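Local coordinates for protein alpha-rhamnosidase (PDB 6I60) that probably releases terminal non-reducing alpha-L-rhamnose from alpha-L-rhamnosides by hydrolysis, at residues 509-514 against 764-769; 726-731 against 739-744; 743-748 against 768-773; 747-752 against 777-782. All blocks are in the same frame, centred on the assembly; numbering follows the deposited sequence.

Contact 1: residues 509-514 against 764-769; sequences DAQLSA and TRYIFD
Leu512 against Arg765 is a buried, mainly apolar packing contact between helix 507-512 and helix 761-773, both in the six-hairpin glycosidase domain, whose family fold is an (alpha/alpha)6 barrel. This pair is also where the backbones come nearest, with Leu512 CA and Arg765 CA 6.5 Å apart. The touching is done by one leucine methyl, set against the first methylenes of the arginine, the two side chains crossing at a slant: Leu512 CD2 is 3.7 Å from Arg765 CB and 3.9 Å from Arg765 CG. Because the arginine chain leaves its helix with CG opposite the backbone N (chi1 -170°) and then bends at chi2, its methylenes meet the leucine while the guanidinium is carried onward. There Arg765 NH2 forms a salt bridge with Glu515 and a hydrogen bond with Tyr571; its link to Asp769 through NH1 is long. The same arginine also packs on its neighbour, with Arg765 CD 3.5 Å above one face of the Tyr766 ring and offset toward the rim. The Gln511 side chain crosses that of Tyr766 at about a right angle near the phenol end, its amide plane within 19° of the ring plane. Tyr766 OH and Tyr633 OH share a hydrogen bond. Around the contact, helix 564-576 packs on Gln511 and Ala514, helix 722-729 supplies Tyr729 against Arg765, and helix 777-784 lies against Phe768 on the next turn.

Contact 2: residues 726-731 against 739-744; sequences LPLYLN and QDVLKT
Leu728 CD1 meets two consecutive residues of the other helix, lying 4.0 Å from Val741 CG1 and 3.9 Å from Leu742 CA. The same methyl is 4.2 Å from Leu742 CB, so it rests at the root of the Leu742 side chain, close to the backbone, and the far end of that leucine is not what it touches. Leu728 and Val741 both direct their CB atoms at the opposing segment, and their side chains pass one another, pointing opposite ways. Val741 presents CG1 because that branch is anti to the backbone N (chi1 168°); its CG2 takes the position beside the N. No hydrogen bond crosses between the segments, and all three touching residues are buried. This is plain hydrophobic packing of helix 722-729 on helix 738-750, two successive helices of the (alpha/alpha)6-type catalytic domain joined by a short connection. That connection also takes part, since Val733 touches both Leu728 and Val741. Around these three residues lies a second shell. Val770 of helix 761-773 packs on Leu728, Tyr678 of strand 677-678 packs on Val741 and Pro727, and Tyr774 and Tyr776 line the side of Leu742. Farther out, the Tyr729 ring meets that of Tyr766, their planes at about 55°, and Thr744 OG1 lies within hydrogen-bonding reach of both Lys676 O and Asp740 O.

Contact 3: residues 743-748 against 768-773; sequences KTLLED and FDVLTS
Leu745 and Leu746 are the residues of segment 743-748 that reach Val770 and Leu771, in a buried packing of two successive helices, 738-750 and 761-773, within the six-hairpin, (alpha/alpha)6-barrel domain. The local axes pass 11.8 Å apart with 117° between their N-to-C directions, so the pair is steeply crossed and far from antiparallel. At that separation the backbones do not touch, and the gap is bridged by leucine and valine methyls. Leu745 comes first and does most of the work. Its CB points toward the other helix, and with CG anti to the backbone N (chi1 171°) the chain delivers CD2 to two partners, 3.8 Å from Leu771 CD2 and 4.0 Å from Val770 CG1. Its side chain runs aslant to both. Thr725 of helix 722-729 and Gln721 also touch Leu745. At Leu746 the CB leaves at a slant to the interface, and only the outer part of the chain turns in, bringing Leu746 CD2 to 4.3 Å from Leu771 CD2. Leu771 CD2 is therefore shared by both leucines, while Ala780 of helix 777-784 packs on Leu771 from outside the pair. Farther along, Glu747 N bonds Lys743 O at 2.8 Å, as expected for regular helix, and Asp748 OD2 makes a weak hydrogen bond with Gln721. Within the other helix, the carbonyl Phe768 O is gripped twice by one residue: Thr772 OG1, at 2.7 Å, and Thr772 N reach it from opposite faces of the carbonyl plane.

Contact 4: residues 747-752 against 777-782; sequences EDIIIR and DEVAYK
Glu747 O accepts two backbone N-H groups, from Ile751 N at 2.9 Å and from Arg752 N at 3.1 Å, in the turn that carries Ile749 and Ile750, which face Val779. The contact itself is apolar, with no hydrogen bond between the segments. Val779 is its centre: its CB points at helix 738-750, and its two methyls are divided between two isoleucines. Val779 CG1 lies 3.7 Å from Ile749 CG2, and Val779 CG2 lies 3.9 Å from Ile750 CD1. The isoleucines thus use different branches. Ile749 offers its short branch, near its own backbone, whereas Ile750 reaches over with the end of its long one, which is extended (chi2 -177°) and meets the valine at about a right angle. Backbone proximity agrees, Ile750 CA and Val779 CA being 7.9 Å apart. Ile749 and Val779 are buried, while Ile750 is partly exposed at the margin. Helix 777-784 is thereby packed on helix 738-750, both in the six-hairpin glycosidase domain with the (alpha/alpha)6 fold of the family, and helix 761-773 lies beside both: its Ile767 and Leu771 touch Ile749, and its Phe768 and Leu771 touch Ala780.

Contacts 2, 3 and 4 follow one another along helix 738-750: contact 3 lies about 7 Å, centre to centre, from each of the other two, which are about 14 Å apart. Contact 3 shares segment ends with both, and Leu728 CD1 comes within 4.3 Å of Leu745 CD2, while Leu746 CD2 is 4.1 Å from Val779 CG2. Contact 1 shares helix 761-773 with contact 3 and touches contact 2 through Tyr766 CD1 and Tyr729 CE2, 3.4 Å apart; its centre is about 15 Å from the chain centre, against 30 to 32 Å for the rest. In segment 509-514, Asp509 OD1 hydrogen-bonds a triethylene glycol, probably from the crystallisation liquor.

Contact 1: residues 509-514 against 764-769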
loop_
_atom_site.group_PDB
_atom_site.type_symbol
_atom_site.label_atom_id
_atom_site.label_comp_id
_atom_site.label_asym_id
_atom_site.label_seq_id
_atom_site.Cartn_x
_atom_site.Cartn_y
_atom_site.Cartn_z
ATOM N N ASP A 509 10.795 -6.057 -1.312
ATOM C CA ASP A 509 10.604 -4.720 -0.763
ATOM C C ASP A 509 9.205 -4.546 -0.190
ATOM O O ASP A 509 9.028 -3.848 0.815
ATOM C CB ASP A 509 10.873 -3.668 -1.839
ATOM C CG ASP A 509 12.187 -3.896 -2.560
ATOM O OD1 ASP A 509 12.582 -5.070 -2.720
ATOM O OD2 ASP A 509 12.826 -2.901 -2.965
ATOM N N ALA A 510 8.203 -5.178 -0.808
ATOM C CA ALA A 510 6.837 -5.062 -0.312
ATOM C C ALA A 510 6.639 -5.837 0.983
ATOM O O ALA A 510 5.825 -5.438 1.825
ATOM C CB ALA A 510 5.853 -5.548 -1.374
ATOM N N GLN A 511 7.372 -6.937 1.163
ATOM C CA GLN A 511 7.212 -7.744 2.367
ATOM C C GLN A 511 7.840 -7.066 3.578
ATOM O O GLN A 511 7.238 -7.029 4.658
ATOM C CB GLN A 511 7.825 -9.127 2.150
ATOM C CG GLN A 511 7.957 -9.958 3.415
ATOM C CD GLN A 511 9.349 -9.895 4.015
ATOM O OE1 GLN A 511 10.351 -9.947 3.298
ATOM N NE2 GLN A 511 9.417 -9.781 5.337
ATOM N N LEU A 512 9.049 -6.518 3.417
ATOM C CA LEU A 512 9.773 -5.960 4.555
ATOM C C LEU A 512 9.160 -4.653 5.042
ATOM O O LEU A 512 9.311 -4.304 6.219
ATOM C CB LEU A 512 11.240 -5.745 4.187
ATOM C CG LEU A 512 12.048 -7.015 3.918
ATOM C CD1 LEU A 512 13.305 -6.682 3.139
ATOM C CD2 LEU A 512 12.385 -7.729 5.219
ATOM N N SER A 513 8.479 -3.915 4.167
ATOM C CA SER A 513 7.859 -2.652 4.539
ATOM C C SER A 513 6.352 -2.770 4.730
ATOM O O SER A 513 5.676 -1.748 4.886
ATOM C CB SER A 513 8.175 -1.574 3.496
ATOM O OG SER A 513 7.590 -1.874 2.240
ATOM N N ALA A 514 5.813 -3.991 4.734
ATOM C CA ALA A 514 4.368 -4.155 4.862
ATOM C C ALA A 514 3.887 -3.781 6.258
ATOM O O ALA A 514 2.801 -3.211 6.413
ATOM C CB ALA A 514 3.970 -5.590 4.518
ATOM N N THR A 764 17.887 -5.817 8.634
ATOM C CA THR A 764 17.523 -4.554 9.270
ATOM C C THR A 764 16.095 -4.592 9.796
ATOM O O THR A 764 15.784 -3.937 10.796
ATOM C CB THR A 764 17.691 -3.391 8.292
ATOM O OG1 THR A 764 18.959 -3.495 7.635
ATOM C CG2 THR A 764 17.618 -2.059 9.024
ATOM N N ARG A 765 15.221 -5.358 9.140
ATOM C CA ARG A 765 13.841 -5.489 9.588
ATOM C C ARG A 765 13.725 -6.242 10.909
ATOM O O ARG A 765 12.729 -6.072 11.621
ATOM C CB ARG A 765 13.014 -6.187 8.504
ATOM C CG ARG A 765 11.511 -6.172 8.736
ATOM C CD ARG A 765 10.974 -7.582 8.912
ATOM N NE ARG A 765 9.595 -7.597 9.393
ATOM C CZ ARG A 765 9.250 -7.570 10.676
ATOM N NH1 ARG A 765 10.185 -7.520 11.616
ATOM N NH2 ARG A 765 7.969 -7.592 11.020
ATOM N N TYR A 766 14.723 -7.057 11.264
ATOM C CA TYR A 766 14.657 -7.874 12.468
ATOM C C TYR A 766 15.625 -7.454 13.564
ATOM O O TYR A 766 15.427 -7.850 14.716
ATOM C CB TYR A 766 14.926 -9.350 12.131
ATOM C CG TYR A 766 14.031 -9.929 11.058
ATOM C CD1 TYR A 766 12.686 -10.178 11.306
ATOM C CD2 TYR A 766 14.532 -10.239 9.801
ATOM C CE1 TYR A 766 11.865 -10.713 10.329
ATOM C CE2 TYR A 766 13.720 -10.775 8.817
ATOM C CZ TYR A 766 12.388 -11.010 9.085
ATOM O OH TYR A 766 11.575 -11.542 8.110
ATOM N N ILE A 767 16.658 -6.670 13.244
ATOM C CA ILE A 767 17.722 -6.421 14.211
ATOM C C ILE A 767 17.217 -5.582 15.381
ATOM O O ILE A 767 17.589 -5.823 16.535
ATOM C CB ILE A 767 18.934 -5.766 13.522
ATOM C CG1 ILE A 767 20.045 -5.498 14.539
ATOM C CG2 ILE A 767 18.526 -4.485 12.813
ATOM C CD1 ILE A 767 21.439 -5.642 13.972
ATOM N N PHE A 768 16.358 -4.595 15.114
ATOM C CA PHE A 768 15.889 -3.730 16.192
ATOM C C PHE A 768 14.990 -4.488 17.159
ATOM O O PHE A 768 15.053 -4.271 18.375
ATOM C CB PHE A 768 15.159 -2.518 15.616
ATOM C CG PHE A 768 16.042 -1.602 14.828
ATOM C CD1 PHE A 768 16.858 -0.688 15.469
ATOM C CD2 PHE A 768 16.065 -1.662 13.447
ATOM C CE1 PHE A 768 17.678 0.155 14.745
ATOM C CE2 PHE A 768 16.881 -0.822 12.717
ATOM C CZ PHE A 768 17.689 0.088 13.367
ATOM N N ASP A 769 14.146 -5.384 16.638
ATOM C CA ASP A 769 13.278 -6.172 17.505
ATOM C C ASP A 769 14.060 -7.218 18.291
ATOM O O ASP A 769 13.674 -7.562 19.413
ATOM C CB ASP A 769 12.179 -6.839 16.678
ATOM C CG ASP A 769 11.136 -5.851 16.189
ATOM O OD1 ASP A 769 10.696 -5.000 16.992
ATOM O OD2 ASP A 769 10.751 -5.926 15.002
#

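Contact 2: residues 726-731 against 739-744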
loop_
_atom_site.group_PDB
_atom_site.type_symbol
_atom_site.label_atom_id
_atom_site.label_comp_id
_atom_site.label_asym_id
_atom_site.label_seq_id
_atom_site.Cartn_x
_atom_site.Cartn_y
_atom_site.Cartn_z
ATOM N N LEU A 726 19.058 -13.195 12.647
ATOM C CA LEU A 726 18.012 -14.008 12.026
ATOM C C LEU A 726 17.660 -15.233 12.864
ATOM O O LEU A 726 16.468 -15.421 13.169
ATOM C CB LEU A 726 18.417 -14.374 10.594
ATOM C CG LEU A 726 17.920 -13.423 9.503
ATOM C CD1 LEU A 726 18.633 -12.085 9.591
ATOM C CD2 LEU A 726 18.106 -14.036 8.125
ATOM N N PRO A 727 18.603 -16.092 13.274
ATOM C CA PRO A 727 18.219 -17.206 14.155
ATOM C C PRO A 727 17.762 -16.754 15.532
ATOM O O PRO A 727 17.015 -17.490 16.189
ATOM C CB PRO A 727 19.496 -18.054 14.238
ATOM C CG PRO A 727 20.593 -17.099 13.968
ATOM C CD PRO A 727 20.047 -16.125 12.966
ATOM N N LEU A 728 18.180 -15.570 15.987
ATOM C CA LEU A 728 17.711 -15.039 17.261
ATOM C C LEU A 728 16.307 -14.454 17.171
ATOM O O LEU A 728 15.628 -14.346 18.197
ATOM C CB LEU A 728 18.677 -13.970 17.776
ATOM C CG LEU A 728 19.868 -14.463 18.599
ATOM C CD1 LEU A 728 20.911 -13.366 18.733
ATOM C CD2 LEU A 728 19.413 -14.950 19.966
ATOM N N TYR A 729 15.860 -14.073 15.972
ATOM C CA TYR A 729 14.508 -13.549 15.813
ATOM C C TYR A 729 13.476 -14.663 15.945
ATOM O O TYR A 729 12.591 -14.611 16.807
ATOM C CB TYR A 729 14.374 -12.841 14.463
ATOM C CG TYR A 729 13.029 -12.181 14.255
ATOM C CD1 TYR A 729 12.755 -10.933 14.801
ATOM C CD2 TYR A 729 12.032 -12.808 13.518
ATOM C CE1 TYR A 729 11.527 -10.327 14.619
ATOM C CE2 TYR A 729 10.798 -12.210 13.331
ATOM C CZ TYR A 729 10.552 -10.968 13.883
ATOM O OH TYR A 729 9.328 -10.365 13.701
ATOM N N LEU A 730 13.577 -15.682 15.093
ATOM C CA LEU A 730 12.691 -16.838 15.156
ATOM C C LEU A 730 13.066 -17.809 16.268
ATOM O O LEU A 730 12.416 -18.852 16.401
ATOM C CB LEU A 730 12.684 -17.564 13.807
ATOM C CG LEU A 730 12.147 -16.752 12.624
ATOM C CD1 LEU A 730 12.142 -17.580 11.347
ATOM C CD2 LEU A 730 10.754 -16.207 12.918
ATOM N N ASN A 731 14.094 -17.492 17.057
ATOM C CA ASN A 731 14.505 -18.287 18.214
ATOM C C ASN A 731 14.868 -19.717 17.804
ATOM O O ASN A 731 14.334 -20.702 18.319
ATOM C CB ASN A 731 13.424 -18.270 19.299
ATOM C CG ASN A 731 13.401 -16.964 20.072
ATOM O OD1 ASN A 731 12.553 -16.757 20.941
ATOM N ND2 ASN A 731 14.337 -16.071 19.757
ATOM N N GLN A 739 22.840 -16.952 25.142
ATOM C CA GLN A 739 23.614 -15.902 25.797
ATOM C C GLN A 739 24.932 -15.642 25.080
ATOM O O GLN A 739 25.423 -14.508 25.077
ATOM C CB GLN A 739 23.871 -16.271 27.259
ATOM C CG GLN A 739 22.771 -15.837 28.212
ATOM C CD GLN A 739 22.188 -14.486 27.852
ATOM O OE1 GLN A 739 21.052 -14.390 27.388
ATOM N NE2 GLN A 739 22.968 -13.431 28.062
ATOM N N ASP A 740 25.514 -16.670 24.462
ATOM C CA ASP A 740 26.789 -16.491 23.777
ATOM C C ASP A 740 26.596 -15.957 22.362
ATOM O O ASP A 740 27.389 -15.132 21.895
ATOM C CB ASP A 740 27.556 -17.812 23.758
ATOM C CG ASP A 740 27.603 -18.474 25.123
ATOM O OD1 ASP A 740 28.616 -18.299 25.835
ATOM O OD2 ASP A 740 26.623 -19.163 25.486
ATOM N N VAL A 741 25.549 -16.410 21.670
ATOM C CA VAL A 741 25.277 -15.908 20.328
ATOM C C VAL A 741 24.836 -14.450 20.382
ATOM O O VAL A 741 25.264 -13.626 19.564
ATOM C CB VAL A 741 24.229 -16.797 19.635
ATOM C CG1 VAL A 741 23.719 -16.137 18.362
ATOM C CG2 VAL A 741 24.817 -18.167 19.334
ATOM N N LEU A 742 23.980 -14.107 21.347
ATOM C CA LEU A 742 23.537 -12.725 21.484
ATOM C C LEU A 742 24.700 -11.797 21.810
ATOM O O LEU A 742 24.721 -10.646 21.355
ATOM C CB LEU A 742 22.454 -12.629 22.560
ATOM C CG LEU A 742 22.119 -11.248 23.122
ATOM C CD1 LEU A 742 21.085 -10.555 22.248
ATOM C CD2 LEU A 742 21.627 -11.363 24.556
ATOM N N LYS A 743 25.681 -12.279 22.581
ATOM C CA LYS A 743 26.835 -11.449 22.913
ATOM C C LYS A 743 27.688 -11.168 21.682
ATOM O O LYS A 743 28.210 -10.059 21.524
ATOM C CB LYS A 743 27.670 -12.115 24.006
ATOM C CG LYS A 743 28.706 -11.194 24.644
ATOM C CD LYS A 743 28.124 -9.813 24.928
ATOM C CE LYS A 743 29.153 -8.887 25.562
ATOM N NZ LYS A 743 28.788 -7.449 25.399
ATOM N N THR A 744 27.845 -12.163 20.804
ATOM C CA THR A 744 28.571 -11.938 19.558
ATOM C C THR A 744 27.901 -10.851 18.729
ATOM O O THR A 744 28.577 -10.050 18.073
ATOM C CB THR A 744 28.667 -13.241 18.760
ATOM O OG1 THR A 744 29.061 -14.308 19.632
ATOM C CG2 THR A 744 29.687 -13.111 17.637
#

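Contact 3: residues 743-748 against 768-773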
loop_
_atom_site.group_PDB
_atom_site.type_symbol
_atom_site.label_atom_id
_atom_site.label_comp_id
_atom_site.label_asym_id
_atom_site.label_seq_id
_atom_site.Cartn_x
_atom_site.Cartn_y
_atom_site.Cartn_z
ATOM N N LYS A 743 25.681 -12.279 22.581
ATOM C CA LYS A 743 26.835 -11.449 22.913
ATOM C C LYS A 743 27.688 -11.168 21.682
ATOM O O LYS A 743 28.210 -10.059 21.524
ATOM C CB LYS A 743 27.670 -12.115 24.006
ATOM C CG LYS A 743 28.706 -11.194 24.644
ATOM C CD LYS A 743 28.124 -9.813 24.928
ATOM C CE LYS A 743 29.153 -8.887 25.562
ATOM N NZ LYS A 743 28.788 -7.449 25.399
ATOM N N THR A 744 27.845 -12.163 20.804
ATOM C CA THR A 744 28.571 -11.938 19.558
ATOM C C THR A 744 27.901 -10.851 18.729
ATOM O O THR A 744 28.577 -10.050 18.073
ATOM C CB THR A 744 28.667 -13.241 18.760
ATOM O OG1 THR A 744 29.061 -14.308 19.632
ATOM C CG2 THR A 744 29.687 -13.111 17.637
ATOM N N LEU A 745 26.568 -10.799 18.756
ATOM C CA LEU A 745 25.854 -9.751 18.039
ATOM C C LEU A 745 26.095 -8.385 18.674
ATOM O O LEU A 745 26.332 -7.398 17.966
ATOM C CB LEU A 745 24.360 -10.074 18.002
ATOM C CG LEU A 745 23.438 -8.972 17.480
ATOM C CD1 LEU A 745 23.794 -8.622 16.045
ATOM C CD2 LEU A 745 21.987 -9.396 17.592
ATOM N N LEU A 746 26.045 -8.311 20.007
ATOM C CA LEU A 746 26.249 -7.039 20.693
ATOM C C LEU A 746 27.669 -6.523 20.500
ATOM O O LEU A 746 27.873 -5.325 20.275
ATOM C CB LEU A 746 25.931 -7.189 22.180
ATOM C CG LEU A 746 24.459 -7.380 22.553
ATOM C CD1 LEU A 746 24.320 -7.848 23.996
ATOM C CD2 LEU A 746 23.675 -6.096 22.319
ATOM N N GLU A 747 28.663 -7.411 20.583
ATOM C CA GLU A 747 30.046 -6.979 20.407
ATOM C C GLU A 747 30.321 -6.546 18.973
ATOM O O GLU A 747 31.108 -5.620 18.747
ATOM C CB GLU A 747 31.002 -8.096 20.827
ATOM C CG GLU A 747 30.887 -8.475 22.295
ATOM C CD GLU A 747 31.904 -9.516 22.714
ATOM O OE1 GLU A 747 32.469 -9.385 23.822
ATOM O OE2 GLU A 747 32.140 -10.465 21.935
ATOM N N ASP A 748 29.686 -7.195 17.994
ATOM C CA ASP A 748 29.833 -6.751 16.614
ATOM C C ASP A 748 29.168 -5.399 16.393
ATOM O O ASP A 748 29.604 -4.625 15.532
ATOM C CB ASP A 748 29.253 -7.793 15.662
ATOM C CG ASP A 748 29.807 -7.669 14.258
ATOM O OD1 ASP A 748 30.712 -8.454 13.900
ATOM O OD2 ASP A 748 29.336 -6.786 13.511
ATOM N N PHE A 768 16.358 -4.595 15.114
ATOM C CA PHE A 768 15.889 -3.730 16.192
ATOM C C PHE A 768 14.990 -4.488 17.159
ATOM O O PHE A 768 15.053 -4.271 18.375
ATOM C CB PHE A 768 15.159 -2.518 15.616
ATOM C CG PHE A 768 16.042 -1.602 14.828
ATOM C CD1 PHE A 768 16.858 -0.688 15.469
ATOM C CD2 PHE A 768 16.065 -1.662 13.447
ATOM C CE1 PHE A 768 17.678 0.155 14.745
ATOM C CE2 PHE A 768 16.881 -0.822 12.717
ATOM C CZ PHE A 768 17.689 0.088 13.367
ATOM N N ASP A 769 14.146 -5.384 16.638
ATOM C CA ASP A 769 13.278 -6.172 17.505
ATOM C C ASP A 769 14.060 -7.218 18.291
ATOM O O ASP A 769 13.674 -7.562 19.413
ATOM C CB ASP A 769 12.179 -6.839 16.678
ATOM C CG ASP A 769 11.136 -5.851 16.189
ATOM O OD1 ASP A 769 10.696 -5.000 16.992
ATOM O OD2 ASP A 769 10.751 -5.926 15.002
ATOM N N VAL A 770 15.154 -7.734 17.726
ATOM C CA VAL A 770 15.944 -8.743 18.426
ATOM C C VAL A 770 16.594 -8.144 19.668
ATOM O O VAL A 770 16.516 -8.713 20.763
ATOM C CB VAL A 770 16.991 -9.363 17.480
ATOM C CG1 VAL A 770 18.126 -9.985 18.279
ATOM C CG2 VAL A 770 16.346 -10.405 16.579
ATOM N N LEU A 771 17.239 -6.983 19.519
ATOM C CA LEU A 771 17.857 -6.336 20.674
ATOM C C LEU A 771 16.817 -5.894 21.695
ATOM O O LEU A 771 17.075 -5.944 22.902
ATOM C CB LEU A 771 18.700 -5.139 20.229
ATOM C CG LEU A 771 19.550 -5.303 18.968
ATOM C CD1 LEU A 771 20.014 -3.947 18.454
ATOM C CD2 LEU A 771 20.735 -6.218 19.223
ATOM N N THR A 772 15.639 -5.466 21.236
ATOM C CA THR A 772 14.604 -5.036 22.169
ATOM C C THR A 772 14.035 -6.216 22.948
ATOM O O THR A 772 13.759 -6.100 24.149
ATOM C CB THR A 772 13.494 -4.302 21.417
ATOM O OG1 THR A 772 14.066 -3.257 20.621
ATOM C CG2 THR A 772 12.495 -3.700 22.396
ATOM N N SER A 773 13.860 -7.362 22.285
ATOM C CA SER A 773 13.280 -8.522 22.952
ATOM C C SER A 773 14.199 -9.072 24.035
ATOM O O SER A 773 13.717 -9.591 25.048
ATOM C CB SER A 773 12.961 -9.614 21.931
ATOM O OG SER A 773 12.012 -9.163 20.982
#

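Contact 4: residues 747-752 against 777-782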
loop_
_atom_site.group_PDB
_atom_site.type_symbol
_atom_site.label_atom_id
_atom_site.label_comp_id
_atom_site.label_asym_id
_atom_site.label_seq_id
_atom_site.Cartn_x
_atom_site.Cartn_y
_atom_site.Cartn_z
ATOM N N GLU A 747 28.663 -7.411 20.583
ATOM C CA GLU A 747 30.046 -6.979 20.407
ATOM C C GLU A 747 30.321 -6.546 18.973
ATOM O O GLU A 747 31.108 -5.620 18.747
ATOM C CB GLU A 747 31.002 -8.096 20.827
ATOM C CG GLU A 747 30.887 -8.475 22.295
ATOM C CD GLU A 747 31.904 -9.516 22.714
ATOM O OE1 GLU A 747 32.469 -9.385 23.822
ATOM O OE2 GLU A 747 32.140 -10.465 21.935
ATOM N N ASP A 748 29.686 -7.195 17.994
ATOM C CA ASP A 748 29.833 -6.751 16.614
ATOM C C ASP A 748 29.168 -5.399 16.393
ATOM O O ASP A 748 29.604 -4.625 15.532
ATOM C CB ASP A 748 29.253 -7.793 15.662
ATOM C CG ASP A 748 29.807 -7.669 14.258
ATOM O OD1 ASP A 748 30.712 -8.454 13.900
ATOM O OD2 ASP A 748 29.336 -6.786 13.511
ATOM N N ILE A 749 28.122 -5.098 17.161
ATOM C CA ILE A 749 27.443 -3.814 17.034
ATOM C C ILE A 749 28.207 -2.725 17.776
ATOM O O ILE A 749 28.463 -1.644 17.234
ATOM C CB ILE A 749 25.994 -3.928 17.542
ATOM C CG1 ILE A 749 25.134 -4.717 16.554
ATOM C CG2 ILE A 749 25.403 -2.549 17.787
ATOM C CD1 ILE A 749 23.757 -5.059 17.092
ATOM N N ILE A 750 28.590 -2.998 19.023
ATOM C CA ILE A 750 29.173 -1.959 19.866
ATOM C C ILE A 750 30.663 -1.805 19.592
ATOM O O ILE A 750 31.154 -0.695 19.359
ATOM C CB ILE A 750 28.900 -2.263 21.349
ATOM C CG1 ILE A 750 27.393 -2.326 21.609
ATOM C CG2 ILE A 750 29.557 -1.217 22.236
ATOM C CD1 ILE A 750 27.030 -2.546 23.059
ATOM N N ILE A 751 31.409 -2.908 19.619
ATOM C CA ILE A 751 32.861 -2.826 19.480
ATOM C C ILE A 751 33.257 -2.691 18.016
ATOM O O ILE A 751 33.927 -1.729 17.623
ATOM C CB ILE A 751 33.535 -4.048 20.134
ATOM C CG1 ILE A 751 33.062 -4.212 21.579
ATOM C CG2 ILE A 751 35.047 -3.910 20.085
ATOM C CD1 ILE A 751 33.491 -5.516 22.213
ATOM N N ARG A 752 32.840 -3.648 17.183
ATOM C CA ARG A 752 33.337 -3.700 15.812
ATOM C C ARG A 752 32.765 -2.586 14.943
ATOM O O ARG A 752 33.424 -2.148 13.993
ATOM C CB ARG A 752 33.026 -5.063 15.193
ATOM C CG ARG A 752 33.954 -6.183 15.653
ATOM C CD ARG A 752 33.667 -7.481 14.911
ATOM N NE ARG A 752 34.421 -8.611 15.450
ATOM C CZ ARG A 752 35.550 -9.077 14.924
ATOM N NH1 ARG A 752 36.066 -8.509 13.843
ATOM N NH2 ARG A 752 36.167 -10.112 15.481
ATOM N N ASP A 777 17.334 -2.523 24.505
ATOM C CA ASP A 777 16.743 -1.445 23.721
ATOM C C ASP A 777 17.634 -0.210 23.668
ATOM O O ASP A 777 17.485 0.606 22.752
ATOM C CB ASP A 777 15.367 -1.077 24.280
ATOM C CG ASP A 777 15.358 -0.963 25.797
ATOM O OD1 ASP A 777 16.443 -1.037 26.413
ATOM O OD2 ASP A 777 14.261 -0.794 26.376
ATOM N N GLU A 778 18.555 -0.052 24.625
ATOM C CA GLU A 778 19.463 1.090 24.592
ATOM C C GLU A 778 20.435 0.998 23.424
ATOM O O GLU A 778 20.804 2.027 22.844
ATOM C CB GLU A 778 20.229 1.198 25.910
ATOM C CG GLU A 778 19.344 1.405 27.131
ATOM C CD GLU A 778 18.775 2.811 27.211
ATOM O OE1 GLU A 778 19.297 3.708 26.512
ATOM O OE2 GLU A 778 17.803 3.016 27.971
ATOM N N VAL A 779 20.860 -0.215 23.068
ATOM C CA VAL A 779 21.749 -0.389 21.924
ATOM C C VAL A 779 21.023 -0.048 20.629
ATOM O O VAL A 779 21.585 0.595 19.735
ATOM C CB VAL A 779 22.310 -1.823 21.904
ATOM C CG1 VAL A 779 23.154 -2.054 20.659
ATOM C CG2 VAL A 779 23.117 -2.096 23.167
ATOM N N ALA A 780 19.761 -0.465 20.510
ATOM C CA ALA A 780 18.999 -0.177 19.299
ATOM C C ALA A 780 18.757 1.319 19.140
ATOM O O ALA A 780 18.822 1.848 18.024
ATOM C CB ALA A 780 17.674 -0.940 19.322
ATOM N N TYR A 781 18.480 2.017 20.244
ATOM C CA TYR A 781 18.270 3.458 20.170
ATOM C C TYR A 781 19.544 4.182 19.752
ATOM O O TYR A 781 19.492 5.146 18.978
ATOM C CB TYR A 781 17.768 3.985 21.512
ATOM C CG TYR A 781 17.527 5.477 21.534
ATOM C CD1 TYR A 781 16.345 6.013 21.044
ATOM C CD2 TYR A 781 18.480 6.349 22.045
ATOM C CE1 TYR A 781 16.119 7.376 21.059
ATOM C CE2 TYR A 781 18.264 7.714 22.063
ATOM C CZ TYR A 781 17.081 8.222 21.571
ATOM O OH TYR A 781 16.855 9.580 21.586
ATOM N N LYS A 782 20.700 3.734 20.254
ATOM C CA LYS A 782 21.960 4.363 19.876
ATOM C C LYS A 782 22.282 4.132 18.407
ATOM O O LYS A 782 22.974 4.950 17.789
ATOM C CB LYS A 782 23.095 3.844 20.758
ATOM C CG LYS A 782 23.216 4.560 22.097
ATOM C CD LYS A 782 24.625 4.459 22.663
ATOM C CE LYS A 782 25.611 5.272 21.838
ATOM N NZ LYS A 782 26.624 5.954 22.692
#